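2-dehydropantoate 2-reductase, putative (Enterococcus faecalis, PDB 2EW2) probably catalyses the NADPH-dependent reduction of ketopantoate to pantoic acid, a step of pantothenate biosynthesis. Local coordinates at residues B[112-118]-B[287-291]. Residues are numbered along the deposited sequence; the frame is centred on the assembly and turned at random.
Sequences GHEDVLE and RKGQK
Asp115 reaches from the short helix 114-117 towards helix 282-292, where Arg287, Lys288 and Lys291 converge on its carboxylate, so that one acid is shared among three bases. Two of the three bind OD2 from different sides. Arg287 NH1 comes to the anti side of Asp115 OD2 at 3.1 Å, almost straight and in its own guanidinium plane, while the carboxylate stands 78° to that plane; a water bridges the same OD2 to Arg287 NE. Lys288 NZ takes the syn side of Asp115 OD2 at 3.0 Å, 24° out of the carboxylate plane. The Lys288 chain passes Gly112, extended through chi2 and chi3 and bent at chi4 (-70°), which sets the ammonium within reach of both Asp115 and Glu114. It meets Glu114 OE2 on the anti side at 3.0 Å, also out of plane, the side chains nearly perpendicular; Glu236 shares its charge from outside. Lys291 NZ adds a weak bond to Asp115 OD1 at 3.3 Å and a long ion pair with Glu118 OE2. The contact thus joins the Rossmann-type N-terminal domain to the helical C-terminal domain through charge: three nearby positive charges would be expected to favour ionised Asp115, and bonds to OD2 from two sides should limit the turning of its carboxylate.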
ATOM      1  N   GLY B 112     -18.418  -5.562 -10.064  1.00 23.47           N
ATOM      2  CA  GLY B 112     -17.862  -6.815 -10.595  1.00 23.25           C
ATOM      3  C   GLY B 112     -18.631  -8.118 -10.400  1.00 22.42           C
ATOM      4  O   GLY B 112     -18.102  -9.185 -10.658  1.00 21.61           O
ATOM      5  N   HIS B 113     -19.878  -8.031  -9.954  1.00 22.23           N
ATOM      6  CA  HIS B 113     -20.677  -9.231  -9.673  1.00 22.66           C
ATOM      7  C   HIS B 113     -21.004 -10.045 -10.905  1.00 22.79           C
ATOM      8  O   HIS B 113     -21.201 -11.265 -10.810  1.00 22.41           O
ATOM      9  CB  HIS B 113     -21.949  -8.862  -8.911  1.00 22.35           C
ATOM     10  CG  HIS B 113     -21.681  -8.030  -7.703  1.00 22.13           C
ATOM     11  ND1 HIS B 113     -20.848  -8.448  -6.690  1.00 21.10           N
ATOM     12  CD2 HIS B 113     -22.129  -6.803  -7.344  1.00 21.68           C
ATOM     13  CE1 HIS B 113     -20.799  -7.516  -5.755  1.00 23.19           C
ATOM     14  NE2 HIS B 113     -21.568  -6.507  -6.129  1.00 22.28           N
ATOM     15  N   GLU B 114     -21.032  -9.381 -12.060  1.00 23.51           N
ATOM     16  CA  GLU B 114     -21.172 -10.067 -13.350  1.00 24.42           C
ATOM     17  C   GLU B 114     -20.132 -11.178 -13.546  1.00 24.60           C
ATOM     18  O   GLU B 114     -20.393 -12.154 -14.241  1.00 24.36           O
ATOM     19  CB  GLU B 114     -21.120  -9.064 -14.528  1.00 25.35           C
ATOM     20  CG  GLU B 114     -19.821  -8.231 -14.650  1.00 27.25           C
ATOM     21  CD  GLU B 114     -19.774  -7.001 -13.735  1.00 31.49           C
ATOM     22  OE1 GLU B 114     -20.726  -6.777 -12.948  1.00 33.85           O
ATOM     23  OE2 GLU B 114     -18.771  -6.244 -13.789  1.00 32.97           O
ATOM     24  N   ASP B 115     -18.963 -11.042 -12.920  1.00 24.51           N
ATOM     25  CA  ASP B 115     -17.907 -12.035 -13.089  1.00 24.48           C
ATOM     26  C   ASP B 115     -18.242 -13.330 -12.359  1.00 23.83           C
ATOM     27  O   ASP B 115     -17.858 -14.397 -12.789  1.00 24.23           O
ATOM     28  CB  ASP B 115     -16.556 -11.481 -12.635  1.00 25.11           C
ATOM     29  CG  ASP B 115     -16.132 -10.240 -13.433  1.00 27.18           C
ATOM     30  OD1 ASP B 115     -16.571 -10.094 -14.602  1.00 31.40           O
ATOM     31  OD2 ASP B 115     -15.367  -9.407 -12.898  1.00 28.34           O
ATOM     32  N   VAL B 116     -18.973 -13.236 -11.255  1.00 23.30           N
ATOM     33  CA  VAL B 116     -19.475 -14.438 -10.589  1.00 22.97           C
ATOM     34  C   VAL B 116     -20.667 -14.991 -11.378  1.00 22.71           C
ATOM     35  O   VAL B 116     -20.738 -16.193 -11.661  1.00 22.05           O
ATOM     36  CB  VAL B 116     -19.893 -14.146  -9.116  1.00 23.20           C
ATOM     37  CG1 VAL B 116     -20.833 -15.220  -8.593  1.00 23.72           C
ATOM     38  CG2 VAL B 116     -18.670 -14.040  -8.208  1.00 23.02           C
ATOM     39  N   LEU B 117     -21.599 -14.101 -11.726  1.00 22.90           N
ATOM     40  CA  LEU B 117     -22.860 -14.485 -12.365  1.00 23.60           C
ATOM     41  C   LEU B 117     -22.619 -15.201 -13.688  1.00 24.51           C
ATOM     42  O   LEU B 117     -23.303 -16.184 -13.986  1.00 24.31           O
ATOM     43  CB  LEU B 117     -23.803 -13.267 -12.537  1.00 22.73           C
ATOM     44  CG  LEU B 117     -24.312 -12.611 -11.241  1.00 22.27           C
ATOM     45  CD1 LEU B 117     -25.083 -11.311 -11.492  1.00 20.04           C
ATOM     46  CD2 LEU B 117     -25.162 -13.596 -10.432  1.00 21.78           C
ATOM     47  N   GLU B 118     -21.630 -14.743 -14.453  1.00 25.82           N
ATOM     48  CA  GLU B 118     -21.372 -15.309 -15.784  1.00 28.46           C
ATOM     49  C   GLU B 118     -20.899 -16.775 -15.758  1.00 28.03           C
ATOM     50  O   GLU B 118     -20.909 -17.450 -16.783  1.00 27.77           O
ATOM     51  CB  GLU B 118     -20.448 -14.412 -16.627  1.00 28.55           C
ATOM     52  CG  GLU B 118     -18.961 -14.563 -16.340  1.00 31.13           C
ATOM     53  CD  GLU B 118     -18.096 -13.568 -17.123  1.00 33.17           C
ATOM     54  OE1 GLU B 118     -18.533 -13.122 -18.222  1.00 36.41           O
ATOM     55  OE2 GLU B 118     -16.973 -13.232 -16.636  1.00 37.41           O
ATOM     56  N   ARG B 287      -8.889  -8.076  -9.491  1.00 19.84           N
ATOM     57  CA  ARG B 287      -9.292  -9.313 -10.209  1.00 21.70           C
ATOM     58  C   ARG B 287      -9.476  -9.061 -11.718  1.00 20.61           C
ATOM     59  O   ARG B 287      -8.920  -9.782 -12.555  1.00 20.64           O
ATOM     60  CB  ARG B 287     -10.559  -9.920  -9.589  1.00 21.46           C
ATOM     61  CG  ARG B 287     -10.950 -11.284 -10.158  1.00 24.82           C
ATOM     62  CD  ARG B 287     -12.337 -11.743  -9.686  1.00 25.35           C
ATOM     63  NE  ARG B 287     -13.399 -10.836 -10.143  1.00 31.36           N
ATOM     64  CZ  ARG B 287     -14.109 -10.043  -9.344  1.00 32.58           C
ATOM     65  NH1 ARG B 287     -15.047  -9.250  -9.860  1.00 33.19           N
ATOM     66  NH2 ARG B 287     -13.888 -10.042  -8.030  1.00 32.91           N
ATOM     67  N   LYS B 288     -10.222  -8.021 -12.070  1.00 20.52           N
ATOM     68  CA  LYS B 288     -10.438  -7.693 -13.491  1.00 20.27           C
ATOM     69  C   LYS B 288      -9.147  -7.329 -14.205  1.00 20.69           C
ATOM     70  O   LYS B 288      -8.906  -7.794 -15.315  1.00 19.75           O
ATOM     71  CB  LYS B 288     -11.432  -6.544 -13.642  1.00 19.98           C
ATOM     72  CG  LYS B 288     -12.875  -6.903 -13.282  1.00 19.60           C
ATOM     73  CD  LYS B 288     -13.762  -5.639 -13.335  1.00 20.08           C
ATOM     74  CE  LYS B 288     -15.246  -6.002 -13.090  1.00 20.97           C
ATOM     75  NZ  LYS B 288     -15.873  -6.785 -14.230  1.00 19.31           N
ATOM     76  N   GLY B 289      -8.322  -6.482 -13.575  1.00 20.76           N
ATOM     77  CA  GLY B 289      -7.026  -6.121 -14.133  1.00 21.05           C
ATOM     78  C   GLY B 289      -6.150  -7.324 -14.474  1.00 21.99           C
ATOM     79  O   GLY B 289      -5.473  -7.334 -15.491  1.00 22.38           O
ATOM     80  N   GLN B 290      -6.156  -8.332 -13.616  1.00 22.63           N
ATOM     81  CA  GLN B 290      -5.373  -9.532 -13.851  1.00 24.15           C
ATOM     82  C   GLN B 290      -5.861 -10.234 -15.112  1.00 24.49           C
ATOM     83  O   GLN B 290      -5.067 -10.731 -15.896  1.00 24.58           O
ATOM     84  CB  GLN B 290      -5.471 -10.484 -12.652  1.00 24.23           C
ATOM     85  CG  GLN B 290      -4.701  -9.994 -11.411  1.00 28.20           C
ATOM     86  CD  GLN B 290      -3.229  -9.761 -11.718  1.00 32.32           C
ATOM     87  OE1 GLN B 290      -2.493 -10.707 -11.995  1.00 36.57           O
ATOM     88  NE2 GLN B 290      -2.796  -8.506 -11.680  1.00 33.34           N
ATOM     89  N   LYS B 291      -7.170 -10.273 -15.315  1.00 24.99           N
ATOM     90  CA  LYS B 291      -7.674 -10.986 -16.480  1.00 25.69           C
ATOM     91  C   LYS B 291      -7.569 -10.163 -17.760  1.00 24.73           C
ATOM     92  O   LYS B 291      -7.494 -10.723 -18.852  1.00 25.30           O
ATOM     93  CB  LYS B 291      -9.059 -11.583 -16.225  1.00 26.83           C
ATOM     94  CG  LYS B 291     -10.193 -10.637 -16.142  1.00 30.80           C
ATOM     95  CD  LYS B 291     -11.514 -11.388 -16.449  1.00 35.29           C
ATOM     96  CE  LYS B 291     -12.725 -10.474 -16.206  1.00 38.67           C
ATOM     97  NZ  LYS B 291     -14.042 -11.130 -16.448  1.00 41.11           N
TER
HETATM   98  O   HOH W   1     -13.033 -10.434 -12.790  1.00 53.85           O